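Local coordinates for fimbriae-associated protein FAP1 (Streptococcus parasanguinis, PDB 2X12) that probably mediates bacterial adhesion and biofilm formation as a serine-rich, cell-wall-anchored fimbrial protein, at residues T210-T215 / K259-G264. Numbering follows the deposited sequence.
Sequences TLKTYT and KGTTKG
A short antiparallel β-ladder joins Thr213 to Thr262 as a hydrogen-bonded pair and Lys212 to Lys263 as a non-hydrogen-bonded pair, where strands 212-220 and 254-263 meet at the surface. Thr213 N donates to Thr262 O (3.1 Å), and Thr262 N returns a bond to Thr213 O (2.9 Å). Just past the ladder, Gly264 N bonds to Leu211 O at 2.7 Å; glycine suits this place because the backbone there takes a positive phi of 84°. The hydroxyl OG1 of Thr213, held between its own backbone N and carbonyl carbon (chi1 69°), turns toward segment 259-264, where Gly264 O at 2.8 Å and Thr262 O at 3.2 Å from Thr213 OG1 are alternative acceptors for its single proton. A small β-branched residue thus fills this buried place while adding a polar link to the backbone pairing. Beside the ladder, the methyl CG2 of Thr261 lies over one face of the Tyr214 ring in an approximate CH-pi contact, its exact closeness being doubtful, with Lys259 O near the ring plane at its edge. Lys212 and Lys263 share one face of the sheet, suited to its exposed surface. On the other side of strand 212-220, Tyr214 pairs through its backbone with Thr295 of strand 287-295. His268 of strand 268-276 packs against the side chains of Thr262 and Thr215.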
# COMPACT_ATOMS: atom_id res chain seq x y z
N THR A 210 -18.36 14.59 -9.34
CA THR A 210 -18.47 14.46 -10.80
C THR A 210 -17.21 13.92 -11.44
O THR A 210 -17.15 13.73 -12.63
CB THR A 210 -18.82 15.81 -11.49
OG1 THR A 210 -17.79 16.77 -11.27
CG2 THR A 210 -20.12 16.35 -10.96
N LEU A 211 -16.18 13.67 -10.64
CA LEU A 211 -14.89 13.34 -11.21
C LEU A 211 -14.75 11.89 -11.52
O LEU A 211 -15.45 11.07 -10.96
CB LEU A 211 -13.79 13.73 -10.26
CG LEU A 211 -13.59 15.22 -10.09
CD1 LEU A 211 -12.43 15.43 -9.09
CD2 LEU A 211 -13.34 15.87 -11.44
N LYS A 212 -13.81 11.58 -12.39
CA LYS A 212 -13.57 10.22 -12.80
C LYS A 212 -12.24 9.81 -12.25
O LYS A 212 -11.21 10.01 -12.88
CB LYS A 212 -13.66 10.11 -14.30
CG LYS A 212 -15.09 9.76 -14.72
CD LYS A 212 -15.50 10.13 -16.23
CE LYS A 212 -17.01 9.67 -16.57
NZ LYS A 212 -17.94 10.76 -17.12
N THR A 213 -12.27 9.24 -11.06
CA THR A 213 -11.07 8.98 -10.32
C THR A 213 -10.41 7.66 -10.65
O THR A 213 -11.06 6.69 -11.06
CB THR A 213 -11.35 9.00 -8.81
OG1 THR A 213 -12.16 7.88 -8.44
CG2 THR A 213 -12.10 10.28 -8.47
N TYR A 214 -9.09 7.65 -10.45
CA TYR A 214 -8.29 6.47 -10.58
C TYR A 214 -7.70 6.08 -9.23
O TYR A 214 -7.29 6.96 -8.46
CB TYR A 214 -7.14 6.72 -11.53
CG TYR A 214 -7.51 6.61 -12.96
CD1 TYR A 214 -7.73 7.74 -13.69
CD2 TYR A 214 -7.62 5.40 -13.60
CE1 TYR A 214 -8.06 7.68 -15.03
CE2 TYR A 214 -7.96 5.32 -14.96
CZ TYR A 214 -8.18 6.50 -15.66
OH TYR A 214 -8.52 6.59 -16.97
N THR A 215 -7.58 4.79 -8.97
CA THR A 215 -6.89 4.36 -7.78
C THR A 215 -5.62 3.62 -8.17
O THR A 215 -5.54 3.04 -9.26
CB THR A 215 -7.84 3.51 -6.95
OG1 THR A 215 -8.99 4.34 -6.63
CG2 THR A 215 -7.15 2.97 -5.71
N LYS A 259 -7.48 0.22 -14.44
CA LYS A 259 -7.77 0.39 -15.84
C LYS A 259 -9.00 1.25 -15.98
O LYS A 259 -9.10 2.07 -16.91
CB LYS A 259 -7.99 -0.96 -16.53
CG LYS A 259 -6.67 -1.62 -16.96
CD LYS A 259 -6.76 -2.62 -18.17
CE LYS A 259 -5.51 -3.59 -18.13
NZ LYS A 259 -5.42 -4.56 -19.27
N GLY A 260 -9.94 1.08 -15.05
CA GLY A 260 -11.16 1.86 -15.06
C GLY A 260 -11.17 2.94 -13.99
O GLY A 260 -10.40 2.89 -12.99
N THR A 261 -12.06 3.90 -14.18
CA THR A 261 -12.27 4.97 -13.22
C THR A 261 -13.50 4.70 -12.34
O THR A 261 -14.25 3.74 -12.51
CB THR A 261 -12.45 6.32 -13.96
OG1 THR A 261 -13.55 6.23 -14.90
CG2 THR A 261 -11.19 6.68 -14.70
N THR A 262 -13.73 5.60 -11.40
CA THR A 262 -14.84 5.48 -10.49
C THR A 262 -15.50 6.82 -10.39
O THR A 262 -14.84 7.80 -10.11
CB THR A 262 -14.30 5.09 -9.13
OG1 THR A 262 -13.79 3.76 -9.24
CG2 THR A 262 -15.36 5.12 -8.09
N LYS A 263 -16.81 6.88 -10.61
CA LYS A 263 -17.45 8.18 -10.52
C LYS A 263 -17.32 8.61 -9.10
O LYS A 263 -17.84 7.98 -8.21
CB LYS A 263 -18.93 8.22 -10.98
CG LYS A 263 -19.28 9.58 -11.71
CD LYS A 263 -20.76 9.75 -12.09
CE LYS A 263 -21.64 10.24 -10.89
NZ LYS A 263 -23.03 10.72 -11.25
N GLY A 264 -16.58 9.68 -8.88
CA GLY A 264 -16.47 10.23 -7.54
C GLY A 264 -15.41 9.49 -6.78
O GLY A 264 -14.57 8.83 -7.38